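Local coordinates for exotoxin type A precursor (allele 1) (Streptococcus pyogenes phage T12, PDB 1FNU), which probably acts as a secreted superantigen toxin that bridges MHC class II molecules and T-cell receptors and so overstimulates host T cells, at residues D56-E61 and R95-Y100; G170-I175 and F182-F187. All coordinates share one frame; numbering follows the deposited sequence.

Interaction 1 (D56-E61 and R95-Y100)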
loop_
_atom_site.group_PDB
_atom_site.type_symbol
_atom_site.label_atom_id
_atom_site.label_comp_id
_atom_site.label_asym_id
_atom_site.label_seq_id
_atom_site.Cartn_x
_atom_site.Cartn_y
_atom_site.Cartn_z
ATOM N N ASP A 56 1.718 -6.020 17.384
ATOM C CA ASP A 56 2.486 -5.460 18.533
ATOM C C ASP A 56 2.625 -3.951 18.527
ATOM O O ASP A 56 3.441 -3.383 19.261
ATOM C CB ASP A 56 3.879 -6.068 18.667
ATOM C CG ASP A 56 4.586 -6.073 17.391
ATOM O OD1 ASP A 56 4.419 -5.060 16.667
ATOM O OD2 ASP A 56 5.292 -7.076 17.124
ATOM N N LYS A 57 1.789 -3.323 17.708
ATOM C CA LYS A 57 1.682 -1.883 17.568
ATOM C C LYS A 57 0.197 -1.698 17.201
ATOM O O LYS A 57 -0.313 -2.412 16.324
ATOM C CB LYS A 57 2.600 -1.390 16.445
ATOM C CG LYS A 57 4.102 -1.511 16.826
ATOM C CD LYS A 57 4.445 -0.555 18.017
ATOM C CE LYS A 57 5.847 -0.882 18.640
ATOM N NZ LYS A 57 6.139 0.099 19.784
ATOM N N LEU A 58 -0.498 -0.811 17.892
ATOM C CA LEU A 58 -1.918 -0.598 17.635
ATOM C C LEU A 58 -2.177 0.845 17.394
ATOM O O LEU A 58 -1.687 1.750 18.150
ATOM C CB LEU A 58 -2.766 -1.087 18.836
ATOM C CG LEU A 58 -4.288 -0.666 18.979
ATOM C CD1 LEU A 58 -5.082 -1.207 17.813
ATOM C CD2 LEU A 58 -4.942 -1.228 20.302
ATOM N N LYS A 59 -2.978 1.109 16.378
ATOM C CA LYS A 59 -3.311 2.508 16.110
ATOM C C LYS A 59 -4.833 2.731 16.161
ATOM O O LYS A 59 -5.607 1.909 15.675
ATOM C CB LYS A 59 -2.825 2.958 14.705
ATOM C CG LYS A 59 -3.148 4.397 14.440
ATOM C CD LYS A 59 -2.934 4.749 12.941
ATOM C CE LYS A 59 -4.113 4.342 12.042
ATOM N NZ LYS A 59 -4.027 5.005 10.735
ATOM N N THR A 60 -5.253 3.816 16.840
ATOM C CA THR A 60 -6.653 4.239 16.825
ATOM C C THR A 60 -6.832 5.608 16.224
ATOM O O THR A 60 -6.077 6.567 16.561
ATOM C CB THR A 60 -7.353 4.273 18.182
ATOM O OG1 THR A 60 -8.661 4.782 17.962
ATOM C CG2 THR A 60 -6.582 5.203 19.243
ATOM N N GLU A 61 -7.824 5.709 15.325
ATOM C CA GLU A 61 -8.123 6.936 14.665
ATOM C C GLU A 61 -9.339 7.479 15.317
ATOM O O GLU A 61 -10.364 6.849 15.275
ATOM C CB GLU A 61 -8.417 6.761 13.154
ATOM C CG GLU A 61 -7.176 6.659 12.308
ATOM C CD GLU A 61 -7.543 6.426 10.825
ATOM O OE1 GLU A 61 -8.345 7.302 10.281
ATOM O OE2 GLU A 61 -7.000 5.372 10.305
ATOM N N ARG A 95 3.808 -5.679 12.067
ATOM C CA ARG A 95 2.748 -6.351 12.844
ATOM C C ARG A 95 1.795 -5.393 13.450
ATOM O O ARG A 95 1.644 -5.373 14.663
ATOM C CB ARG A 95 3.389 -7.240 13.923
ATOM C CG ARG A 95 4.351 -8.235 13.276
ATOM C CD ARG A 95 4.883 -9.341 14.260
ATOM N NE ARG A 95 3.858 -10.355 14.684
ATOM C CZ ARG A 95 3.165 -10.353 15.816
ATOM N NH1 ARG A 95 3.333 -9.390 16.724
ATOM N NH2 ARG A 95 2.298 -11.337 16.061
ATOM N N SER A 96 1.143 -4.565 12.651
ATOM C CA SER A 96 0.215 -3.645 13.325
ATOM C C SER A 96 -1.259 -4.012 13.165
ATOM O O SER A 96 -1.587 -4.873 12.352
ATOM C CB SER A 96 0.482 -2.175 12.915
ATOM O OG SER A 96 0.769 -2.056 11.552
ATOM N N ALA A 97 -2.102 -3.395 13.995
ATOM C CA ALA A 97 -3.550 -3.557 14.038
ATOM C C ALA A 97 -4.098 -2.140 14.157
ATOM O O ALA A 97 -3.445 -1.279 14.719
ATOM C CB ALA A 97 -3.956 -4.380 15.284
ATOM N N CYS A 98 -5.314 -1.917 13.630
ATOM C CA CYS A 98 -5.926 -0.618 13.648
ATOM C C CYS A 98 -7.357 -0.679 14.098
ATOM O O CYS A 98 -8.046 -1.653 13.877
ATOM C CB CYS A 98 -5.897 0.028 12.247
ATOM S SG CYS A 98 -4.291 0.630 11.572
ATOM N N ILE A 99 -7.773 0.391 14.753
ATOM C CA ILE A 99 -9.146 0.566 15.202
ATOM C C ILE A 99 -9.594 2.032 15.012
ATOM O O ILE A 99 -8.810 2.917 14.673
ATOM C CB ILE A 99 -9.330 0.187 16.736
ATOM C CG1 ILE A 99 -8.516 1.131 17.699
ATOM C CG2 ILE A 99 -8.894 -1.270 17.009
ATOM C CD1 ILE A 99 -9.003 0.971 19.202
ATOM N N TYR A 100 -10.889 2.259 15.199
ATOM C CA TYR A 100 -11.428 3.591 15.152
ATOM C C TYR A 100 -12.032 3.749 16.555
ATOM O O TYR A 100 -12.566 2.782 17.148
ATOM C CB TYR A 100 -12.487 3.744 14.088
ATOM C CG TYR A 100 -11.912 3.839 12.686
ATOM C CD1 TYR A 100 -11.477 5.060 12.135
ATOM C CD2 TYR A 100 -11.804 2.685 11.913
ATOM C CE1 TYR A 100 -10.950 5.111 10.824
ATOM C CE2 TYR A 100 -11.291 2.706 10.640
ATOM C CZ TYR A 100 -10.876 3.880 10.104
ATOM O OH TYR A 100 -10.431 3.836 8.850
HETATM O O HOH W 1 4.979 -4.071 14.283
HETATM O O HOH W 2 -7.523 2.971 11.950
#

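Interaction 2 (G170-I175 and F182-F187)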
loop_
_atom_site.group_PDB
_atom_site.type_symbol
_atom_site.label_atom_id
_atom_site.label_comp_id
_atom_site.label_asym_id
_atom_site.label_seq_id
_atom_site.Cartn_x
_atom_site.Cartn_y
_atom_site.Cartn_z
ATOM N N GLY A 170 -30.351 -4.938 9.332
ATOM C CA GLY A 170 -30.116 -4.929 10.766
ATOM C C GLY A 170 -29.492 -3.639 11.259
ATOM O O GLY A 170 -28.697 -3.045 10.550
ATOM N N TYR A 171 -29.890 -3.142 12.424
ATOM C CA TYR A 171 -29.290 -1.948 12.968
ATOM C C TYR A 171 -29.432 -2.021 14.471
ATOM O O TYR A 171 -30.227 -2.826 15.030
ATOM C CB TYR A 171 -29.839 -0.653 12.357
ATOM C CG TYR A 171 -31.249 -0.228 12.718
ATOM C CD1 TYR A 171 -31.508 0.543 13.849
ATOM C CD2 TYR A 171 -32.338 -0.626 11.916
ATOM C CE1 TYR A 171 -32.869 0.925 14.173
ATOM C CE2 TYR A 171 -33.648 -0.253 12.222
ATOM C CZ TYR A 171 -33.908 0.519 13.322
ATOM O OH TYR A 171 -35.194 0.990 13.461
ATOM N N ILE A 172 -28.556 -1.288 15.137
ATOM C CA ILE A 172 -28.555 -1.286 16.597
ATOM C C ILE A 172 -28.725 0.189 16.934
ATOM O O ILE A 172 -28.113 1.062 16.286
ATOM C CB ILE A 172 -27.254 -1.843 17.135
ATOM C CG1 ILE A 172 -27.294 -1.833 18.667
ATOM C CG2 ILE A 172 -26.082 -1.034 16.575
ATOM C CD1 ILE A 172 -26.139 -2.532 19.291
ATOM N N LYS A 173 -29.574 0.453 17.913
ATOM C CA LYS A 173 -29.904 1.819 18.298
ATOM C C LYS A 173 -29.550 2.023 19.742
ATOM O O LYS A 173 -29.865 1.212 20.589
ATOM C CB LYS A 173 -31.402 2.088 18.099
ATOM C CG LYS A 173 -31.920 3.419 18.683
ATOM C CD LYS A 173 -33.445 3.610 18.473
ATOM C CE LYS A 173 -33.949 4.996 18.991
ATOM N NZ LYS A 173 -35.350 5.421 18.469
ATOM N N PHE A 174 -28.836 3.107 19.981
ATOM C CA PHE A 174 -28.393 3.459 21.307
ATOM C C PHE A 174 -29.256 4.648 21.781
ATOM O O PHE A 174 -29.462 5.643 21.057
ATOM C CB PHE A 174 -26.906 3.781 21.265
ATOM C CG PHE A 174 -26.018 2.572 21.184
ATOM C CD1 PHE A 174 -25.821 1.790 22.289
ATOM C CD2 PHE A 174 -25.375 2.223 19.975
ATOM C CE1 PHE A 174 -25.002 0.676 22.232
ATOM C CE2 PHE A 174 -24.561 1.133 19.899
ATOM C CZ PHE A 174 -24.368 0.347 21.035
ATOM N N ILE A 175 -29.792 4.513 22.994
ATOM C CA ILE A 175 -30.644 5.550 23.568
ATOM C C ILE A 175 -30.049 6.006 24.913
ATOM O O ILE A 175 -30.251 5.347 25.936
ATOM C CB ILE A 175 -32.053 5.015 23.770
ATOM C CG1 ILE A 175 -32.488 4.217 22.526
ATOM C CG2 ILE A 175 -33.042 6.228 23.932
ATOM C CD1 ILE A 175 -33.588 3.335 22.841
ATOM N N PHE A 182 -28.864 7.257 18.657
ATOM C CA PHE A 182 -28.125 7.057 17.392
ATOM C C PHE A 182 -28.095 5.579 16.968
ATOM O O PHE A 182 -28.457 4.667 17.743
ATOM C CB PHE A 182 -26.682 7.694 17.432
ATOM C CG PHE A 182 -25.823 7.214 18.559
ATOM C CD1 PHE A 182 -25.073 6.066 18.455
ATOM C CD2 PHE A 182 -25.868 7.858 19.780
ATOM C CE1 PHE A 182 -24.386 5.551 19.552
ATOM C CE2 PHE A 182 -25.186 7.362 20.919
ATOM C CZ PHE A 182 -24.444 6.201 20.808
ATOM N N TRP A 183 -27.670 5.299 15.744
ATOM C CA TRP A 183 -27.724 3.908 15.421
ATOM C C TRP A 183 -26.638 3.565 14.444
ATOM O O TRP A 183 -26.044 4.480 13.869
ATOM C CB TRP A 183 -29.122 3.527 14.880
ATOM C CG TRP A 183 -29.545 4.344 13.754
ATOM C CD1 TRP A 183 -30.304 5.481 13.780
ATOM C CD2 TRP A 183 -29.220 4.107 12.379
ATOM N NE1 TRP A 183 -30.482 5.964 12.493
ATOM C CE2 TRP A 183 -29.821 5.136 11.619
ATOM C CE3 TRP A 183 -28.476 3.113 11.710
ATOM C CZ2 TRP A 183 -29.701 5.208 10.209
ATOM C CZ3 TRP A 183 -28.358 3.189 10.293
ATOM C CH2 TRP A 183 -28.968 4.226 9.568
ATOM N N PHE A 184 -26.327 2.266 14.350
ATOM C CA PHE A 184 -25.294 1.771 13.431
ATOM C C PHE A 184 -25.945 0.685 12.545
ATOM O O PHE A 184 -26.672 -0.180 13.059
ATOM C CB PHE A 184 -24.133 1.079 14.182
ATOM C CG PHE A 184 -23.428 1.933 15.201
ATOM C CD1 PHE A 184 -23.195 3.250 14.987
ATOM C CD2 PHE A 184 -22.960 1.356 16.375
ATOM C CE1 PHE A 184 -22.505 4.002 15.947
ATOM C CE2 PHE A 184 -22.253 2.144 17.332
ATOM C CZ PHE A 184 -22.053 3.433 17.086
ATOM N N ASP A 185 -25.677 0.738 11.231
ATOM C CA ASP A 185 -26.135 -0.276 10.265
ATOM C C ASP A 185 -25.284 -1.566 10.416
ATOM O O ASP A 185 -24.050 -1.501 10.323
ATOM C CB ASP A 185 -25.962 0.255 8.853
ATOM C CG ASP A 185 -26.796 -0.481 7.888
ATOM O OD1 ASP A 185 -26.923 -1.721 8.110
ATOM O OD2 ASP A 185 -27.311 0.146 6.938
ATOM N N PHE A 186 -25.906 -2.709 10.689
ATOM C CA PHE A 186 -25.155 -3.947 10.806
ATOM C C PHE A 186 -24.499 -4.350 9.487
ATOM O O PHE A 186 -23.615 -5.179 9.480
ATOM C CB PHE A 186 -26.007 -5.126 11.289
ATOM C CG PHE A 186 -26.360 -5.104 12.781
ATOM C CD1 PHE A 186 -25.700 -4.274 13.672
ATOM C CD2 PHE A 186 -27.270 -6.023 13.293
ATOM C CE1 PHE A 186 -25.906 -4.341 15.050
ATOM C CE2 PHE A 186 -27.503 -6.118 14.709
ATOM C CZ PHE A 186 -26.803 -5.258 15.588
ATOM N N PHE A 187 -24.938 -3.756 8.386
ATOM C CA PHE A 187 -24.425 -4.125 7.084
ATOM C C PHE A 187 -23.775 -2.992 6.304
ATOM O O PHE A 187 -24.244 -1.861 6.310
ATOM C CB PHE A 187 -25.569 -4.764 6.244
ATOM C CG PHE A 187 -26.133 -5.998 6.856
ATOM C CD1 PHE A 187 -25.368 -7.152 6.963
ATOM C CD2 PHE A 187 -27.392 -6.007 7.387
ATOM C CE1 PHE A 187 -25.848 -8.333 7.623
ATOM C CE2 PHE A 187 -27.904 -7.194 8.061
ATOM C CZ PHE A 187 -27.125 -8.338 8.176
HETATM O O HOH W 3 -29.374 -3.123 7.550
#

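Interaction 1 (D56-E61 and R95-Y100)
Strands 57-61 and 96-100 run parallel, 21° between their directions, and Lys59 carries the middle of the ladder: its N donates to Ala97 O and its O accepts from Ile99 N at 2.8 Å. At the N-terminal end of the pair, Asp56 and Arg95 cross at about a right angle. Arg95 NH1 forms a salt bridge with Asp56 OD2 at 3.1 Å; OD2 lies at the guanidinium edge, near its plane, but is met from above the carboxylate plane, 63° out of it. A water links Asp56 OD1 to Arg95 N, and Phe23 of the second subunit makes a cation-pi contact with Arg95. On one face, Leu58 CD1 meets Ile99 CG2 at 3.9 Å, and Ile99 CG1, set between its backbone N and carbonyl carbon (chi1 64°), presses on Thr60 CB at a tight 3.4 Å. On the other, Lys59 CE passes Cys98 SG, which is disulfide-bonded to Cys87, before NZ pairs with Glu61 OE2 at 3.0 Å. Glu61 OE1 lies beside Tyr100, 3.4 Å from its CE1, and Tyr100 OH is hydrogen-bonded to Ser195 OG. In this OB-fold sheet, strand 45-48 flanks 57-61, strand 75-80 flanks 96-105, and Val30 and Ile78 cover Leu58 and Ile99.

Interaction 2 (G170-I175 and F182-F187)
Phe174 CB lies over one face of the Phe182 ring, a CH-pi contact 3.8 Å from the ring centroid, while Phe184 CD2 sits at the edge of the Phe174 ring. These three phenylalanines form an aromatic cluster on one side of an antiparallel beta hairpin in the beta-grasp domain. The Phe174 and Phe182 rings are nearly parallel, at 29°, but slid apart; Phe184 meets Phe174 obliquely, CE2 to CE2 at 3.6 Å. With CG beside its backbone N (chi1 -75°), Phe186 turns one ring face to the backbone N atoms of Tyr171 and Ile172, and its CE1 touches Ile172 CB at 3.5 Å. Asp146 of helix 142-157 packs against Ile172, Phe184 and Phe186. On the other face of the hairpin, Tyr171 CD1 approaches Trp183 CB at 4.0 Å, the ring systems oblique; Trp183 NE1 is hydrogen-bonded to Gln2 O and Lys173 NZ pairs with Asp3. Ile172-Phe184 and Phe174-Phe182 are the hydrogen-bonded pairs of the antiparallel ladder. Beyond strand 182-185, Phe186 N donates to Gly170 O at 2.8 Å from above the carbonyl plane, and Asp185 OD1 accepts from Phe187 N at 2.9 Å, closing an Asx turn.

Overall arrangement
Interactions 1 and 2 follow one another along the chain and share neither a sheet nor a domain. Segments 56-61 and 95-100, separated by 33 residues that include helix 65-72 and strand 75-80, form an interior parallel pair of the OB-fold sheet. Segments 170-175 and 182-187 are instead joined by a short connection, with strand 182-185 outermost in the beta-grasp sheet and strand 212-219 on the far side of 169-176. The centres of interaction 1 and interaction 2 are about 24 Å apart, on opposite sides of the chain's centre. Their nearest atoms remain about 10 Å apart. Together they illustrate the two-domain architecture of staphylococcal and streptococcal superantigens, in which each domain builds its own mixed sheet.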